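PDB 7O21: uncharacterized conserved from Bdellovibrio bacteriovorus, which probably trims peptidoglycan as an L,D-carboxypeptidase of the YkuD family, an activity tied to the curved shape of this predatory bacterium. Local coordinates for residues 135-140 against 154-159; 98-103 against 110-115; 260-265 against 281-286. All coordinates share one frame; numbering follows the deposited sequence.

Contact 1 of 3, residues 135-140 against 154-159; sequences LHAIPD and VRNDVI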
loop_
_atom_site.group_PDB
_atom_site.type_symbol
_atom_site.label_atom_id
_atom_site.label_comp_id
_atom_site.label_asym_id
_atom_site.label_seq_id
_atom_site.Cartn_x
_atom_site.Cartn_y
_atom_site.Cartn_z
ATOM N N LEU A 135 14.299 6.620 4.949
ATOM C CA LEU A 135 15.604 6.568 5.599
ATOM C C LEU A 135 16.646 6.540 4.485
ATOM O O LEU A 135 16.601 5.657 3.623
ATOM C CB LEU A 135 15.708 5.297 6.444
ATOM C CG LEU A 135 17.118 4.883 6.876
ATOM C CD1 LEU A 135 17.750 5.830 7.920
ATOM C CD2 LEU A 135 17.058 3.464 7.417
ATOM N N HIS A 136 17.531 7.533 4.443
ATOM C CA HIS A 136 18.461 7.586 3.320
ATOM C C HIS A 136 19.767 8.236 3.740
ATOM O O HIS A 136 19.959 8.598 4.898
ATOM C CB HIS A 136 17.840 8.267 2.088
ATOM C CG HIS A 136 17.523 9.718 2.273
ATOM N ND1 HIS A 136 18.490 10.706 2.243
ATOM C CD2 HIS A 136 16.339 10.357 2.441
ATOM C CE1 HIS A 136 17.913 11.885 2.400
ATOM N NE2 HIS A 136 16.607 11.700 2.523
ATOM N N ALA A 137 20.689 8.347 2.788
ATOM C CA ALA A 137 21.979 8.961 3.047
ATOM C C ALA A 137 22.086 10.271 2.266
ATOM O O ALA A 137 21.068 10.844 1.841
ATOM C CB ALA A 137 23.093 7.959 2.745
ATOM N N ILE A 138 23.287 10.756 2.129
ATOM C CA ILE A 138 23.513 12.077 1.505
ATOM C C ILE A 138 25.006 12.182 1.221
ATOM O O ILE A 138 25.741 11.462 1.776
ATOM C CB ILE A 138 22.973 13.173 2.446
ATOM C CG1 ILE A 138 22.420 14.374 1.670
ATOM C CG2 ILE A 138 23.973 13.526 3.541
ATOM C CD1 ILE A 138 21.294 15.081 2.315
ATOM N N PRO A 139 25.470 13.093 0.361
ATOM C CA PRO A 139 26.895 13.198 0.148
ATOM C C PRO A 139 27.627 13.541 1.453
ATOM O O PRO A 139 27.198 14.264 2.251
ATOM C CB PRO A 139 26.974 14.357 -0.839
ATOM C CG PRO A 139 25.721 14.162 -1.641
ATOM C CD PRO A 139 24.700 13.871 -0.568
ATOM N N ASP A 140 28.853 13.061 1.507
ATOM C CA ASP A 140 29.725 13.282 2.678
ATOM C C ASP A 140 29.956 14.778 2.948
ATOM O O ASP A 140 30.125 15.117 4.091
ATOM C CB ASP A 140 31.055 12.590 2.456
ATOM C CG ASP A 140 31.006 11.077 2.382
ATOM O OD1 ASP A 140 30.114 10.498 2.901
ATOM O OD2 ASP A 140 31.888 10.536 1.844
ATOM N N VAL A 154 21.342 9.615 7.330
ATOM C CA VAL A 154 22.570 9.101 7.910
ATOM C C VAL A 154 23.680 9.219 6.872
ATOM O O VAL A 154 23.450 9.499 5.692
ATOM C CB VAL A 154 22.423 7.635 8.372
ATOM C CG1 VAL A 154 21.360 7.520 9.464
ATOM C CG2 VAL A 154 22.054 6.736 7.199
ATOM N N ARG A 155 24.880 8.937 7.302
ATOM C CA ARG A 155 26.046 8.958 6.394
ATOM C C ARG A 155 26.036 7.723 5.479
ATOM O O ARG A 155 25.407 6.753 5.769
ATOM C CB ARG A 155 27.329 9.097 7.218
ATOM C CG ARG A 155 27.476 10.430 7.925
ATOM C CD ARG A 155 27.677 11.548 6.930
ATOM N NE ARG A 155 27.479 12.863 7.480
ATOM C CZ ARG A 155 27.247 13.902 6.721
ATOM N NH1 ARG A 155 27.045 15.085 7.241
ATOM N NH2 ARG A 155 27.164 13.760 5.427
ATOM N N ASN A 156 26.781 7.805 4.394
ATOM C CA ASN A 156 26.839 6.711 3.392
ATOM C C ASN A 156 27.370 5.414 4.015
ATOM O O ASN A 156 26.885 4.398 3.693
ATOM C CB ASN A 156 27.729 7.116 2.214
ATOM C CG ASN A 156 27.053 8.119 1.324
ATOM O OD1 ASN A 156 25.943 7.883 0.911
ATOM N ND2 ASN A 156 27.715 9.222 1.058
ATOM N N ASP A 157 28.376 5.513 4.866
ATOM C CA ASP A 157 28.938 4.308 5.515
ATOM C C ASP A 157 27.867 3.683 6.412
ATOM O O ASP A 157 27.773 2.505 6.440
ATOM C CB ASP A 157 30.264 4.612 6.221
ATOM C CG ASP A 157 30.187 5.515 7.442
ATOM O OD1 ASP A 157 29.372 6.376 7.463
ATOM O OD2 ASP A 157 30.999 5.341 8.321
ATOM N N VAL A 158 27.088 4.524 7.061
ATOM C CA VAL A 158 26.068 4.024 7.973
ATOM C C VAL A 158 24.945 3.338 7.213
ATOM O O VAL A 158 24.492 2.260 7.612
ATOM C CB VAL A 158 25.551 5.177 8.840
ATOM C CG1 VAL A 158 24.335 4.728 9.646
ATOM C CG2 VAL A 158 26.651 5.668 9.774
ATOM N N ILE A 159 24.476 3.935 6.110
ATOM C CA ILE A 159 23.322 3.336 5.436
ATOM C C ILE A 159 23.685 1.964 4.889
ATOM O O ILE A 159 22.842 1.054 4.856
ATOM C CB ILE A 159 22.699 4.266 4.368
ATOM C CG1 ILE A 159 21.274 3.813 4.023
ATOM C CG2 ILE A 159 23.552 4.285 3.094
ATOM C CD1 ILE A 159 20.230 4.145 5.078
HETATM O O HOH W 1 27.438 10.854 3.795
HETATM O O HOH W 2 30.142 8.157 4.589
#

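Contact 2 of 3, residues 98-103 against 110-115; sequences RLSQPK and GALAFT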
loop_
_atom_site.group_PDB
_atom_site.type_symbol
_atom_site.label_atom_id
_atom_site.label_comp_id
_atom_site.label_asym_id
_atom_site.label_seq_id
_atom_site.Cartn_x
_atom_site.Cartn_y
_atom_site.Cartn_z
ATOM N N ARG A 98 13.890 -0.823 -1.100
ATOM C CA ARG A 98 15.268 -0.359 -1.155
ATOM C C ARG A 98 15.521 0.249 -2.529
ATOM O O ARG A 98 15.189 -0.353 -3.558
ATOM C CB ARG A 98 16.209 -1.536 -0.898
ATOM C CG ARG A 98 17.698 -1.238 -1.003
ATOM C CD ARG A 98 18.495 -2.525 -0.788
ATOM N NE ARG A 98 19.872 -2.404 -1.262
ATOM C CZ ARG A 98 20.913 -3.004 -0.693
ATOM N NH1 ARG A 98 20.738 -3.772 0.375
ATOM N NH2 ARG A 98 22.132 -2.839 -1.191
ATOM N N LEU A 99 16.091 1.448 -2.539
ATOM C CA LEU A 99 16.343 2.201 -3.757
ATOM C C LEU A 99 17.804 2.623 -3.795
ATOM O O LEU A 99 18.411 2.920 -2.761
ATOM C CB LEU A 99 15.484 3.468 -3.794
ATOM C CG LEU A 99 13.977 3.267 -3.668
ATOM C CD1 LEU A 99 13.261 4.594 -3.466
ATOM C CD2 LEU A 99 13.478 2.576 -4.913
ATOM N N SER A 100 18.371 2.670 -5.000
ATOM C CA SER A 100 19.732 3.152 -5.174
ATOM C C SER A 100 19.855 3.778 -6.555
ATOM O O SER A 100 18.872 3.915 -7.290
ATOM C CB SER A 100 20.757 2.033 -4.964
ATOM O OG SER A 100 22.074 2.574 -4.939
ATOM N N GLN A 101 21.078 4.157 -6.906
ATOM C CA GLN A 101 21.322 4.620 -8.261
ATOM C C GLN A 101 21.132 3.451 -9.224
ATOM O O GLN A 101 21.415 2.300 -8.875
ATOM C CB GLN A 101 22.743 5.154 -8.381
ATOM C CG GLN A 101 22.952 6.482 -7.689
ATOM C CD GLN A 101 23.025 6.406 -6.169
ATOM O OE1 GLN A 101 23.903 5.749 -5.613
ATOM N NE2 GLN A 101 22.100 7.091 -5.488
ATOM N N PRO A 102 20.685 3.720 -10.462
ATOM C CA PRO A 102 20.440 5.042 -11.039
ATOM C C PRO A 102 19.021 5.541 -10.824
ATOM O O PRO A 102 18.672 6.588 -11.357
ATOM C CB PRO A 102 20.665 4.794 -12.533
ATOM C CG PRO A 102 20.147 3.402 -12.731
ATOM C CD PRO A 102 20.474 2.649 -11.454
ATOM N N LYS A 103 18.228 4.817 -10.063
ATOM C CA LYS A 103 16.831 5.225 -9.845
ATOM C C LYS A 103 16.743 6.533 -9.075
ATOM O O LYS A 103 15.907 7.294 -9.383
ATOM C CB LYS A 103 16.040 4.116 -9.155
ATOM C CG LYS A 103 15.798 2.868 -9.987
ATOM C CD LYS A 103 15.186 3.155 -11.336
ATOM C CE LYS A 103 15.088 1.934 -12.219
ATOM N NZ LYS A 103 15.029 2.237 -13.661
ATOM N N GLY A 110 22.381 10.017 -1.312
ATOM C CA GLY A 110 23.545 9.182 -1.137
ATOM C C GLY A 110 23.349 7.803 -1.744
ATOM O O GLY A 110 22.627 7.614 -2.733
ATOM N N ALA A 111 23.987 6.810 -1.123
ATOM C CA ALA A 111 24.129 5.515 -1.769
ATOM C C ALA A 111 22.871 4.664 -1.721
ATOM O O ALA A 111 22.726 3.764 -2.551
ATOM C CB ALA A 111 25.286 4.736 -1.144
ATOM N N LEU A 112 21.954 4.917 -0.788
ATOM C CA LEU A 112 20.819 4.025 -0.619
ATOM C C LEU A 112 19.697 4.795 0.047
ATOM O O LEU A 112 19.937 5.699 0.844
ATOM C CB LEU A 112 21.170 2.838 0.288
ATOM C CG LEU A 112 21.917 1.606 -0.217
ATOM C CD1 LEU A 112 22.029 0.595 0.920
ATOM C CD2 LEU A 112 21.209 0.981 -1.401
ATOM N N ALA A 113 18.466 4.383 -0.242
ATOM C CA ALA A 113 17.302 4.872 0.481
ATOM C C ALA A 113 16.385 3.701 0.759
ATOM O O ALA A 113 16.288 2.770 -0.042
ATOM C CB ALA A 113 16.507 5.927 -0.300
ATOM N N PHE A 114 15.698 3.763 1.893
ATOM C CA PHE A 114 14.653 2.808 2.224
ATOM C C PHE A 114 13.364 3.579 2.436
ATOM O O PHE A 114 13.339 4.548 3.198
ATOM C CB PHE A 114 15.012 2.036 3.490
ATOM C CG PHE A 114 16.189 1.131 3.319
ATOM C CD1 PHE A 114 17.477 1.601 3.567
ATOM C CD2 PHE A 114 16.022 -0.184 2.894
ATOM C CE1 PHE A 114 18.572 0.778 3.397
ATOM C CE2 PHE A 114 17.125 -1.013 2.718
ATOM C CZ PHE A 114 18.401 -0.528 2.972
ATOM N N THR A 115 12.307 3.164 1.738
ATOM C CA THR A 115 11.034 3.843 1.899
ATOM C C THR A 115 10.322 3.307 3.133
ATOM O O THR A 115 10.633 2.223 3.636
ATOM C CB THR A 115 10.163 3.611 0.665
ATOM O OG1 THR A 115 9.801 2.219 0.600
ATOM C CG2 THR A 115 10.921 4.002 -0.614
#

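Contact 3 of 3, residues 260-265 against 281-286; sequences QLLVKT and TIYALK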
loop_
_atom_site.group_PDB
_atom_site.type_symbol
_atom_site.label_atom_id
_atom_site.label_comp_id
_atom_site.label_asym_id
_atom_site.label_seq_id
_atom_site.Cartn_x
_atom_site.Cartn_y
_atom_site.Cartn_z
ATOM N N GLN A 260 -0.238 6.110 21.244
ATOM C CA GLN A 260 -0.399 4.982 20.326
ATOM C C GLN A 260 0.105 3.672 20.922
ATOM O O GLN A 260 1.091 3.641 21.673
ATOM C CB GLN A 260 0.392 5.253 19.043
ATOM C CG GLN A 260 -0.182 6.383 18.211
ATOM C CD GLN A 260 0.707 6.761 17.055
ATOM O OE1 GLN A 260 1.755 6.137 16.820
ATOM N NE2 GLN A 260 0.317 7.802 16.336
ATOM N N LEU A 261 -0.587 2.587 20.569
ATOM C CA LEU A 261 -0.157 1.226 20.868
ATOM C C LEU A 261 -0.279 0.416 19.590
ATOM O O LEU A 261 -1.331 0.429 18.947
ATOM C CB LEU A 261 -1.024 0.583 21.960
ATOM C CG LEU A 261 -0.788 -0.905 22.264
ATOM C CD1 LEU A 261 0.593 -1.141 22.845
ATOM C CD2 LEU A 261 -1.856 -1.447 23.204
ATOM N N LEU A 262 0.807 -0.270 19.216
ATOM C CA LEU A 262 0.820 -1.144 18.048
ATOM C C LEU A 262 1.272 -2.519 18.514
ATOM O O LEU A 262 2.310 -2.644 19.179
ATOM C CB LEU A 262 1.785 -0.600 16.989
ATOM C CG LEU A 262 1.827 -1.190 15.576
ATOM C CD1 LEU A 262 2.529 -2.540 15.542
ATOM C CD2 LEU A 262 0.479 -1.258 14.922
ATOM N N VAL A 263 0.482 -3.540 18.188
ATOM C CA VAL A 263 0.802 -4.930 18.488
ATOM C C VAL A 263 0.718 -5.707 17.183
ATOM O O VAL A 263 -0.266 -5.585 16.453
ATOM C CB VAL A 263 -0.173 -5.516 19.529
ATOM C CG1 VAL A 263 0.140 -6.962 19.805
ATOM C CG2 VAL A 263 -0.085 -4.714 20.829
ATOM N N LYS A 264 1.764 -6.481 16.864
ATOM C CA LYS A 264 1.750 -7.312 15.661
ATOM C C LYS A 264 2.187 -8.722 16.029
ATOM O O LYS A 264 3.179 -8.903 16.750
ATOM C CB LYS A 264 2.672 -6.720 14.587
ATOM C CG LYS A 264 2.706 -7.505 13.281
ATOM C CD LYS A 264 3.671 -6.836 12.311
ATOM C CE LYS A 264 3.760 -7.563 10.973
ATOM N NZ LYS A 264 4.558 -6.758 9.976
ATOM N N THR A 265 1.431 -9.715 15.551
ATOM C CA THR A 265 1.633 -11.104 15.945
ATOM C C THR A 265 1.244 -12.019 14.789
ATOM O O THR A 265 0.534 -11.614 13.870
ATOM C CB THR A 265 0.804 -11.420 17.200
ATOM O OG1 THR A 265 0.983 -12.789 17.586
ATOM C CG2 THR A 265 -0.667 -11.190 16.944
ATOM N N THR A 281 -2.365 -7.321 13.030
ATOM C CA THR A 281 -1.852 -6.051 13.526
ATOM C C THR A 281 -2.989 -5.281 14.175
ATOM O O THR A 281 -4.040 -5.084 13.559
ATOM C CB THR A 281 -1.271 -5.211 12.399
ATOM O OG1 THR A 281 -0.370 -6.016 11.630
ATOM C CG2 THR A 281 -0.515 -4.042 12.974
ATOM N N ILE A 282 -2.772 -4.860 15.419
ATOM C CA ILE A 282 -3.749 -4.128 16.219
ATOM C C ILE A 282 -3.218 -2.714 16.432
ATOM O O ILE A 282 -2.062 -2.529 16.828
ATOM C CB ILE A 282 -3.941 -4.826 17.573
ATOM C CG1 ILE A 282 -4.342 -6.294 17.354
ATOM C CG2 ILE A 282 -4.946 -4.074 18.439
ATOM C CD1 ILE A 282 -4.192 -7.155 18.593
ATOM N N TYR A 283 -4.051 -1.720 16.143
ATOM C CA TYR A 283 -3.739 -0.314 16.362
ATOM C C TYR A 283 -4.683 0.177 17.445
ATOM O O TYR A 283 -5.902 0.036 17.312
ATOM C CB TYR A 283 -4.015 0.495 15.091
ATOM C CG TYR A 283 -3.212 0.096 13.873
ATOM C CD1 TYR A 283 -3.526 -1.044 13.145
ATOM C CD2 TYR A 283 -2.148 0.878 13.447
ATOM C CE1 TYR A 283 -2.799 -1.400 12.024
ATOM C CE2 TYR A 283 -1.409 0.524 12.323
ATOM C CZ TYR A 283 -1.741 -0.610 11.629
ATOM O OH TYR A 283 -1.015 -0.953 10.502
ATOM N N ALA A 284 -4.127 0.740 18.518
ATOM C CA ALA A 284 -4.945 1.188 19.640
ATOM C C ALA A 284 -4.478 2.563 20.098
ATOM O O ALA A 284 -3.353 2.984 19.827
ATOM C CB ALA A 284 -4.943 0.187 20.808
ATOM N N LEU A 285 -5.376 3.273 20.782
ATOM C CA LEU A 285 -5.076 4.584 21.344
ATOM C C LEU A 285 -5.414 4.581 22.823
ATOM O O LEU A 285 -6.344 3.892 23.261
ATOM C CB LEU A 285 -5.870 5.709 20.645
ATOM C CG LEU A 285 -5.544 5.938 19.166
ATOM C CD1 LEU A 285 -6.519 6.952 18.567
ATOM C CD2 LEU A 285 -4.082 6.373 18.974
ATOM N N LYS A 286 -4.664 5.387 23.584
ATOM C CA LYS A 286 -4.932 5.545 25.007
ATOM C C LYS A 286 -6.374 5.970 25.245
ATOM O O LYS A 286 -6.921 6.818 24.535
ATOM C CB LYS A 286 -4.016 6.625 25.586
ATOM C CG LYS A 286 -2.605 6.156 25.846
ATOM C CD LYS A 286 -1.866 7.168 26.729
ATOM C CE LYS A 286 -0.474 6.671 27.104
ATOM N NZ LYS A 286 -0.525 5.721 28.255
#

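Contact 1 of 3, residues 135-140 against 154-159
The guanidinium of R155 meets P139 O at its edge, near its plane, with NH2 3.2 Å from that oxygen. Water 1 also lies near that plane and bonds weakly to NH2. I138 CG2 comes obliquely to NH2. The arginine is anchored mainly by V142 O, which NH1 bonds. The chain of R155 starts away from 135-140, but its bend at chi2 (-68°) helps bring the head back.

The amide of N156 is the second flat group. ND2 donates to D140 OD1 at 3.3 Å, arriving from well above the carboxylate plane. The carboxylate and amide planes are 62° apart. I138 O lies 3.1 Å from the same ND2. The other end of the amide, OD1, accepts from A111 N and lies 3.4 Å from A137 CB. Bonds at both ends help fix the rotation of the amide.

The third is the imidazole of H136, which Y109 meets edge-to-face.

Water 1 joins the two segments: it donates to I138 O and D140 OD1 and accepts from N156 N near the start of helix 156-163. Water 2 links D140 OD1 to D157 N.

Beside these polar groups, A137 CB packs on I159 CG2 and L135 CG lies 3.7 Å from I159 CD1, which also comes near H136 CA. V154 N donates to H136 O at 3.0 Å, and A137 CA makes a CA-H...O contact with V154 O.

The side chain of H136 leaves the backbone away from 154-159. H136 is the predicted proton donor/acceptor of the YkuD domain, and C151 is the predicted nucleophile. H136 ND1 donates to A137 O at 2.6 Å, on a carbonyl lone pair and in the ring plane. This bond helps hold the ring in its orientation beside C151, consistent with the predicted role.

Contact 2 of 3, residues 98-103 against 110-115
G110 O receives the amide of Q101: NE2 donates to it at 2.9 Å, and the bend of the glutamine at chi2 (75°) helps fold its end back to this carbonyl. NE2 also bonds I104 O, so one amide nitrogen ties down two backbone oxygens. The segments belong to antiparallel strands 91-99 and 113-116 of the YkuD catalytic domain, joined by a connection that holds the short helix 106-109. G110 follows that helix with positive phi.

A111 O comes next and accepts from S100 OG at 2.7 Å. Here a side chain, not a backbone N-H, makes the cross-segment bond.

L112 then turns its end back to the first segment. Its CD1 lies over one face of the R98 guanidinium, 4.0 Å above the plane and offset toward the rim, and CD2 touches R98 NE. I159 and A163 of helix 156-163 also touch L112.

A113 forms a hydrogen-bonded pair with L99, both N-H...O bonds being made. Its methyl faces the same side as L99 and also touches H136, the predicted proton donor/acceptor.

F114 is in a non-hydrogen-bonded pair with R98. The extended arginine runs beside the ring, with CB 3.8 Å from F114 CE2.

T115 closes the contact. Its OG1 bonds E97 N, while its methyl CG2 meets L99 CD1 at 3.7 Å, the two side chains crossing at about a right angle.

Contact 3 of 3, residues 260-265 against 281-286
V263 O accepts a nearly straight bond from I282 N at 2.8 Å, with an N-H...O angle of 173°. T281 CA adds a CA-H...O contact to the same oxygen. V263 N returns a bond to I282 O, which completes this hydrogen-bonded pair.

L261 and A284 form the next such pair and exchange both N-H...O bonds. The methyl of A284 also packs on L261 CB, at 4.1 Å between the two CB atoms.

The side chains of L261, V263, I282 and A284 share one face of the sheet. Helix 184-206 covers it, with L194 and F197 on L261, V198 on V263 and W201 on I282.

The other face carries Q260, L262, K264, T281, Y283 and L285. L262 CD2 sits over one face of the Y283 ring, 3.8 Å from its centroid, as a CH-pi contact. With CG anti to the backbone N (chi1 -170°), the leucine reaches across to the neighbouring strand. The same methyl touches T281 CG2 at 3.5 Å. Y283 OH bonds E297, and F122 of the catalytic domain meets the ring edge-to-face.

The two segments run antiparallel, their directions 170° apart, within the hairpin of strands 260-270 and 275-287. A curved antiparallel sheet with a long helix across one face is characteristic of the NTF2-like fold.

How the contacts relate
Contacts 1 and 2 are neighbours in the catalytic domain, with centres about 10 Å apart. Strands 134-136 and 113-116 lie side by side in one sheet, and F114 N meets L135 O at 2.7 Å. N156 and A113 are the shared residues that join the two contacts further. Both lie beside the predicted active site: contact 1 holds H136, about 4 Å from C151 between side chains. Contact 3 lies in the NTF2-like domain, with its centre about 31 Å from that of contact 1 and about 30 Å from that of contact 2. Its nearest atoms are about 16 Å from contact 1 and about 13 Å from contact 2.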